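Local coordinates for protein taurocyamine kinase (Schistosoma mansoni, PDB 4WOD) that reversibly transfers a phosphate group between ATP and the guanidino compound taurocyamine, as a duplicated member of the ATP:guanido phosphotransferase family, at residues T72-D75 / F76-V80; A620-D623 / K624-Y627; G596-L599 / A600-Y603. The protein carries 4 engineered substitutions. All blocks are in the same frame, centred on the assembly; numbering follows the deposited sequence.

Overall arrangement
Interaction 1 comes first along the chain, at the start of helix 74-84 in the N-terminal domain of the first repeat. Interaction 3 follows in the second repeat, where strand 588-595 gives way to helix 599-614, and interaction 2 is the small hairpin 621-627 reached soon after that helix ends. Interactions 2 and 3 therefore share one catalytic domain, with centres about 27 Å apart and nearest atoms about 10 Å apart. Interaction 1 lies far off, its centre about 62 Å from that of interaction 2 and about 59 Å from that of interaction 3. This spread reflects the duplicated architecture, in which two kinase units are joined in a single chain.

Interaction 1: T72-D75 / F76-V80; sequences TFRD and FFDAV
The backbone O of Phe73 is gripped by two successive amides of the first helical turn. Phe77 N gives it a nearly straight bond of 3.1 Å, with an N-H...O angle of 171° and the donor in the carbonyl plane, whereas Phe76 N adds a weak, bent one. One residue further on, Asp78 N bonds to Arg74 O at 2.9 Å.

On the outer side of that turn the two charged side chains of residues 74 and 78 meet. Arg74 has its CG anti to the backbone N (chi1 -174°) and a bend at chi2, which carries NE forward along the helix to Asp78 OD2 at 2.7 Å. The carboxylate oxygen lies near the guanidinium plane, at its edge, but NE stands above the carboxylate plane, the two planes being turned 64° apart. The salt bridge is thus made through the single NE-H and not as a flat paired one. Asp78 OD1 makes a second salt bridge, to Arg261, so one carboxylate serves two arginines.

This is an i to i+4 salt bridge on the opening turn of helix 74-84, with Phe73 at the N-cap position, in the N-terminal domain of the first phosphagen kinase unit. Asp75, also on this turn, pairs with Lys34; an acidic residue suits a helix start, where its negative charge would probably interact favourably with the positive end of the helix dipole.

The aromatic residues serve the buried side. Phe77 brings the edge of its ring to Phe73, CD2 lying 4.0 Å from Phe73 CB. From the preceding residue, Phe76 CD2 rests over one face of the Phe77 ring, toward its rim. Large apolar rings suit this side because Phe73, Phe76 and Phe77 all press on helix 46-55.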
loop_
_atom_site.group_PDB
_atom_site.type_symbol
_atom_site.label_atom_id
_atom_site.label_comp_id
_atom_site.label_asym_id
_atom_site.label_seq_id
_atom_site.Cartn_x
_atom_site.Cartn_y
_atom_site.Cartn_z
ATOM N N THR A 72 -16.212 1.104 31.318
ATOM C CA THR A 72 -15.700 0.295 32.439
ATOM C C THR A 72 -14.240 -0.075 32.231
ATOM O O THR A 72 -13.430 -0.013 33.164
ATOM C CB THR A 72 -16.539 -0.980 32.631
ATOM O OG1 THR A 72 -17.918 -0.615 32.750
ATOM C CG2 THR A 72 -16.095 -1.767 33.906
ATOM N N PHE A 73 -13.883 -0.436 31.003
ATOM C CA PHE A 73 -12.473 -0.720 30.696
ATOM C C PHE A 73 -11.867 0.355 29.794
ATOM O O PHE A 73 -11.159 0.074 28.821
ATOM C CB PHE A 73 -12.352 -2.112 30.075
ATOM C CG PHE A 73 -13.183 -3.155 30.782
ATOM C CD1 PHE A 73 -12.835 -3.587 32.061
ATOM C CD2 PHE A 73 -14.301 -3.707 30.175
ATOM C CE1 PHE A 73 -13.585 -4.557 32.718
ATOM C CE2 PHE A 73 -15.069 -4.678 30.831
ATOM C CZ PHE A 73 -14.706 -5.106 32.108
ATOM N N ARG A 74 -12.114 1.610 30.161
ATOM C CA ARG A 74 -11.733 2.743 29.315
ATOM C C ARG A 74 -10.251 2.875 28.932
ATOM O O ARG A 74 -9.944 3.276 27.817
ATOM C CB ARG A 74 -12.158 4.040 29.980
ATOM C CG ARG A 74 -11.923 5.222 29.077
ATOM C CD ARG A 74 -13.024 6.220 29.156
ATOM N NE ARG A 74 -12.563 7.503 28.655
ATOM C CZ ARG A 74 -13.101 8.658 29.018
ATOM N NH1 ARG A 74 -14.117 8.664 29.878
ATOM N NH2 ARG A 74 -12.618 9.790 28.537
ATOM N N ASP A 75 -9.337 2.564 29.849
ATOM C CA ASP A 75 -7.908 2.719 29.552
ATOM C C ASP A 75 -7.515 1.843 28.366
ATOM O O ASP A 75 -6.628 2.194 27.583
ATOM C CB ASP A 75 -7.026 2.350 30.756
ATOM C CG ASP A 75 -7.245 3.240 31.960
ATOM O OD1 ASP A 75 -7.883 4.312 31.845
ATOM O OD2 ASP A 75 -6.749 2.858 33.037
ATOM N N PHE A 76 -8.170 0.688 28.263
ATOM C CA PHE A 76 -7.933 -0.260 27.179
ATOM C C PHE A 76 -8.643 0.182 25.899
ATOM O O PHE A 76 -8.016 0.325 24.847
ATOM C CB PHE A 76 -8.393 -1.666 27.602
ATOM C CG PHE A 76 -8.440 -2.674 26.477
ATOM C CD1 PHE A 76 -7.269 -3.222 25.959
ATOM C CD2 PHE A 76 -9.665 -3.103 25.956
ATOM C CE1 PHE A 76 -7.315 -4.162 24.922
ATOM C CE2 PHE A 76 -9.723 -4.051 24.908
ATOM C CZ PHE A 76 -8.548 -4.579 24.394
ATOM N N PHE A 77 -9.955 0.397 25.982
ATOM C CA PHE A 77 -10.721 0.699 24.761
ATOM C C PHE A 77 -10.372 2.054 24.135
ATOM O O PHE A 77 -10.401 2.177 22.909
ATOM C CB PHE A 77 -12.232 0.639 25.035
ATOM C CG PHE A 77 -12.800 -0.756 24.993
ATOM C CD1 PHE A 77 -13.070 -1.375 23.777
ATOM C CD2 PHE A 77 -13.051 -1.454 26.165
ATOM C CE1 PHE A 77 -13.588 -2.672 23.730
ATOM C CE2 PHE A 77 -13.577 -2.749 26.125
ATOM C CZ PHE A 77 -13.840 -3.360 24.892
ATOM N N ASP A 78 -10.076 3.068 24.954
ATOM C CA ASP A 78 -9.736 4.384 24.399
ATOM C C ASP A 78 -8.441 4.280 23.599
ATOM O O ASP A 78 -8.291 4.896 22.541
ATOM C CB ASP A 78 -9.610 5.442 25.495
ATOM C CG ASP A 78 -10.925 6.144 25.769
ATOM O OD1 ASP A 78 -11.948 5.714 25.190
ATOM O OD2 ASP A 78 -10.944 7.113 26.562
ATOM N N ALA A 79 -7.524 3.462 24.097
ATOM C CA ALA A 79 -6.274 3.231 23.394
ATOM C C ALA A 79 -6.537 2.541 22.058
ATOM O O ALA A 79 -6.013 2.970 21.020
ATOM C CB ALA A 79 -5.324 2.413 24.256
ATOM N N VAL A 80 -7.372 1.498 22.071
ATOM C CA VAL A 80 -7.709 0.768 20.847
ATOM C C VAL A 80 -8.425 1.660 19.822
ATOM O O VAL A 80 -8.142 1.623 18.618
ATOM C CB VAL A 80 -8.600 -0.469 21.174
ATOM C CG1 VAL A 80 -9.201 -1.064 19.914
ATOM C CG2 VAL A 80 -7.801 -1.517 21.959
#

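Interaction 2: A620-D623 / K624-Y627; sequences AHSD and KYGY
Two backbone hydrogen bonds join Ser622 and Gly626 as an antiparallel hydrogen-bonded pair: Ser622 N to Gly626 O is 2.6 Å, and Gly626 N to Ser622 O is 2.9 Å. Beside them His621 and Tyr627 form a non-hydrogen-bonded pair, and His621 CA makes a CA-H...O contact with Gly626 O.

A side chain ties the turn as well. Ser622 OG accepts a hydrogen bond from Tyr625 N at 2.9 Å, at a fairly straight 164°. Its chi1 of 163°, which sets OG opposite the backbone N, swings the hydroxyl toward the turn, and a small residue with a short polar arm fits there. A water accepts a hydrogen bond from Lys624 NZ and touches the same OG weakly; the lysine chain, bent at its last two torsions, curls back to reach it.

The aromatic contacts lie on the face that carries His621 and Tyr627. The imidazole sends its edge into the tyrosine ring in a T-shaped pair, planes 83° apart, with His621 CD2 3.7 Å above the ring plane and over its centre. One face of the imidazole is in turn occupied by Gly626, whose CA lies 3.9 Å from the ring centroid in a CH-pi contact. Glycine suits this position for two reasons: its positive phi would jam a beta carbon against the preceding carbonyl O, and having no side chain it lets the imidazole lie over its backbone. Tyr627 also receives a cation-pi contact from Arg489, while Tyr625, a buried residue packed on helix 437-448, bonds through its OH to Asp441 of that helix. Together these features make a tight two-stranded beta hairpin, strands 621-622 and 626-627, in the C-terminal catalytic domain of the second unit.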
loop_
_atom_site.group_PDB
_atom_site.type_symbol
_atom_site.label_atom_id
_atom_site.label_comp_id
_atom_site.label_asym_id
_atom_site.label_seq_id
_atom_site.Cartn_x
_atom_site.Cartn_y
_atom_site.Cartn_z
ATOM N N ALA A 620 21.225 -2.197 -23.794
ATOM C CA ALA A 620 20.755 -0.936 -24.381
ATOM C C ALA A 620 21.816 0.190 -24.223
ATOM O O ALA A 620 22.253 0.499 -23.116
ATOM C CB ALA A 620 19.416 -0.526 -23.735
ATOM N N HIS A 621 22.238 0.797 -25.327
ATOM C CA HIS A 621 23.300 1.811 -25.280
ATOM C C HIS A 621 23.002 2.983 -26.219
ATOM O O HIS A 621 22.460 2.787 -27.298
ATOM C CB HIS A 621 24.658 1.183 -25.637
ATOM C CG HIS A 621 25.826 2.111 -25.471
ATOM N ND1 HIS A 621 26.241 2.976 -26.468
ATOM C CD2 HIS A 621 26.693 2.282 -24.442
ATOM C CE1 HIS A 621 27.295 3.655 -26.046
ATOM N NE2 HIS A 621 27.591 3.252 -24.823
ATOM N N SER A 622 23.391 4.191 -25.818
ATOM C CA SER A 622 23.066 5.391 -26.587
ATOM C C SER A 622 24.299 6.185 -27.020
ATOM O O SER A 622 25.244 6.358 -26.258
ATOM C CB SER A 622 22.145 6.294 -25.760
ATOM O OG SER A 622 22.124 7.608 -26.273
ATOM N N ASP A 623 24.271 6.695 -28.246
ATOM C CA ASP A 623 25.336 7.575 -28.712
ATOM C C ASP A 623 25.355 8.871 -27.884
ATOM O O ASP A 623 26.413 9.423 -27.591
ATOM C CB ASP A 623 25.160 7.887 -30.197
ATOM C CG ASP A 623 25.848 6.881 -31.099
ATOM O OD1 ASP A 623 26.405 5.879 -30.591
ATOM O OD2 ASP A 623 25.829 7.100 -32.331
ATOM N N LYS A 624 24.170 9.328 -27.503
ATOM C CA LYS A 624 24.001 10.498 -26.645
ATOM C C LYS A 624 24.409 10.215 -25.182
ATOM O O LYS A 624 25.242 10.928 -24.609
ATOM C CB LYS A 624 22.536 10.981 -26.674
ATOM C CG LYS A 624 21.945 11.239 -28.078
ATOM C CD LYS A 624 20.527 11.856 -28.025
ATOM C CE LYS A 624 19.453 10.847 -27.633
ATOM N NZ LYS A 624 19.121 9.831 -28.683
ATOM N N TYR A 625 23.832 9.169 -24.583
ATOM C CA TYR A 625 23.905 9.009 -23.120
ATOM C C TYR A 625 24.694 7.801 -22.597
ATOM O O TYR A 625 24.729 7.586 -21.386
ATOM C CB TYR A 625 22.483 8.944 -22.536
ATOM C CG TYR A 625 21.593 10.080 -22.990
ATOM C CD1 TYR A 625 22.000 11.405 -22.843
ATOM C CD2 TYR A 625 20.364 9.827 -23.596
ATOM C CE1 TYR A 625 21.196 12.452 -23.273
ATOM C CE2 TYR A 625 19.554 10.862 -24.022
ATOM C CZ TYR A 625 19.975 12.168 -23.867
ATOM O OH TYR A 625 19.162 13.192 -24.303
ATOM N N GLY A 626 25.310 7.001 -23.463
ATOM C CA GLY A 626 26.013 5.818 -22.956
ATOM C C GLY A 626 25.029 4.712 -22.592
ATOM O O GLY A 626 24.031 4.540 -23.286
ATOM N N TYR A 627 25.288 3.954 -21.520
ATOM C CA TYR A 627 24.356 2.891 -21.157
ATOM C C TYR A 627 23.014 3.480 -20.717
ATOM O O TYR A 627 22.942 4.447 -19.948
ATOM C CB TYR A 627 24.948 1.946 -20.086
ATOM C CG TYR A 627 25.989 1.028 -20.709
ATOM C CD1 TYR A 627 25.607 0.016 -21.577
ATOM C CD2 TYR A 627 27.344 1.222 -20.482
ATOM C CE1 TYR A 627 26.544 -0.809 -22.176
ATOM C CE2 TYR A 627 28.298 0.413 -21.077
ATOM C CZ TYR A 627 27.890 -0.600 -21.924
ATOM O OH TYR A 627 28.830 -1.402 -22.528
HETATM O O HOH W 1 18.802 7.201 -27.227
#

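Interaction 3: G596-L599 / A600-Y603; sequences GGNL and AAVY
Asn598 and Ala601 make an N-terminal helix cap where the chain leaves strand 588-595 of the catalytic domain's large antiparallel sheet and enters helix 599-614. Asn598 is the N-cap: its OD1 accepts from Ala601 N at 3.3 Å, a weak bond with an N-H...O angle of 153°. The chi1 of -166° places CG beside the carbonyl carbon and opposite the backbone N, bending the amide over the first turn. There ND2 lies 3.6 Å from Ala601 CB, and OD1 also approaches Ala600 CB. Asparagine suits this place because its short amide can supply an acceptor to an amide that precedes the first regular helical bonds, and the small alanines let it come close.

The backbone then takes over. Asn598 O receives Val602 N at 3.2 Å, in the carbonyl plane, as well as a weak, strongly bent bond from Ala601 N. Leu599 O is met by Tyr603 N at 2.8 Å, already an ordinary helical bond. Val602 CG2, beside its backbone N, packs 3.3 Å from Asn598 O, while Tyr603 CB lies close to Leu599 O. Just ahead, Gly596 adopts backbone angles that only glycine takes readily, and Asn598 is the centre of an inverse gamma turn that redirects the chain.

Leu599 and Val602 turn their branched apolar side chains to strand 480-489, where both touch Thr483 and Val485, part of the predicted ATP site. Leu599 also reaches helix 695-715, against which Tyr603 packs at Glu695 and Ala699, its OH bonded to the backbone O of Phe462.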
loop_
_atom_site.group_PDB
_atom_site.type_symbol
_atom_site.label_atom_id
_atom_site.label_comp_id
_atom_site.label_asym_id
_atom_site.label_seq_id
_atom_site.Cartn_x
_atom_site.Cartn_y
_atom_site.Cartn_z
ATOM N N GLY A 596 37.357 -5.443 3.043
ATOM C CA GLY A 596 38.635 -4.802 2.796
ATOM C C GLY A 596 38.533 -3.687 1.774
ATOM O O GLY A 596 37.435 -3.323 1.348
ATOM N N GLY A 597 39.681 -3.153 1.366
ATOM C CA GLY A 597 39.706 -1.996 0.492
ATOM C C GLY A 597 40.332 -2.223 -0.870
ATOM O O GLY A 597 40.738 -1.270 -1.534
ATOM N N ASN A 598 40.395 -3.479 -1.299
ATOM C CA ASN A 598 41.019 -3.805 -2.574
ATOM C C ASN A 598 40.084 -3.555 -3.762
ATOM O O ASN A 598 39.452 -4.480 -4.285
ATOM C CB ASN A 598 41.489 -5.252 -2.590
ATOM C CG ASN A 598 42.424 -5.528 -3.734
ATOM O OD1 ASN A 598 42.581 -4.699 -4.638
ATOM N ND2 ASN A 598 43.050 -6.694 -3.715
ATOM N N LEU A 599 40.037 -2.295 -4.179
ATOM C CA LEU A 599 39.176 -1.829 -5.256
ATOM C C LEU A 599 39.550 -2.444 -6.595
ATOM O O LEU A 599 38.682 -2.710 -7.427
ATOM C CB LEU A 599 39.240 -0.303 -5.341
ATOM C CG LEU A 599 38.560 0.396 -6.522
ATOM C CD1 LEU A 599 37.082 0.060 -6.546
ATOM C CD2 LEU A 599 38.784 1.915 -6.427
ATOM N N ALA A 600 40.843 -2.672 -6.807
ATOM C CA ALA A 600 41.293 -3.214 -8.075
ATOM C C ALA A 600 40.697 -4.600 -8.277
ATOM O O ALA A 600 40.306 -4.934 -9.382
ATOM C CB ALA A 600 42.812 -3.261 -8.137
ATOM N N ALA A 601 40.620 -5.398 -7.206
ATOM C CA ALA A 601 40.087 -6.755 -7.302
ATOM C C ALA A 601 38.553 -6.774 -7.431
ATOM O O ALA A 601 37.998 -7.630 -8.117
ATOM C CB ALA A 601 40.522 -7.588 -6.094
ATOM N N VAL A 602 37.873 -5.841 -6.766
ATOM C CA VAL A 602 36.421 -5.739 -6.895
ATOM C C VAL A 602 36.068 -5.309 -8.323
ATOM O O VAL A 602 35.165 -5.859 -8.971
ATOM C CB VAL A 602 35.835 -4.728 -5.885
ATOM C CG1 VAL A 602 34.305 -4.672 -6.003
ATOM C CG2 VAL A 602 36.244 -5.102 -4.478
ATOM N N TYR A 603 36.798 -4.314 -8.798
ATOM C CA TYR A 603 36.575 -3.740 -10.128
ATOM C C TYR A 603 36.824 -4.775 -11.219
ATOM O O TYR A 603 36.016 -4.934 -12.125
ATOM C CB TYR A 603 37.482 -2.528 -10.322
ATOM C CG TYR A 603 37.295 -1.810 -11.630
ATOM C CD1 TYR A 603 36.332 -0.824 -11.755
ATOM C CD2 TYR A 603 38.076 -2.121 -12.738
ATOM C CE1 TYR A 603 36.129 -0.151 -12.960
ATOM C CE2 TYR A 603 37.892 -1.438 -13.963
ATOM C CZ TYR A 603 36.909 -0.454 -14.058
ATOM O OH TYR A 603 36.690 0.238 -15.239
#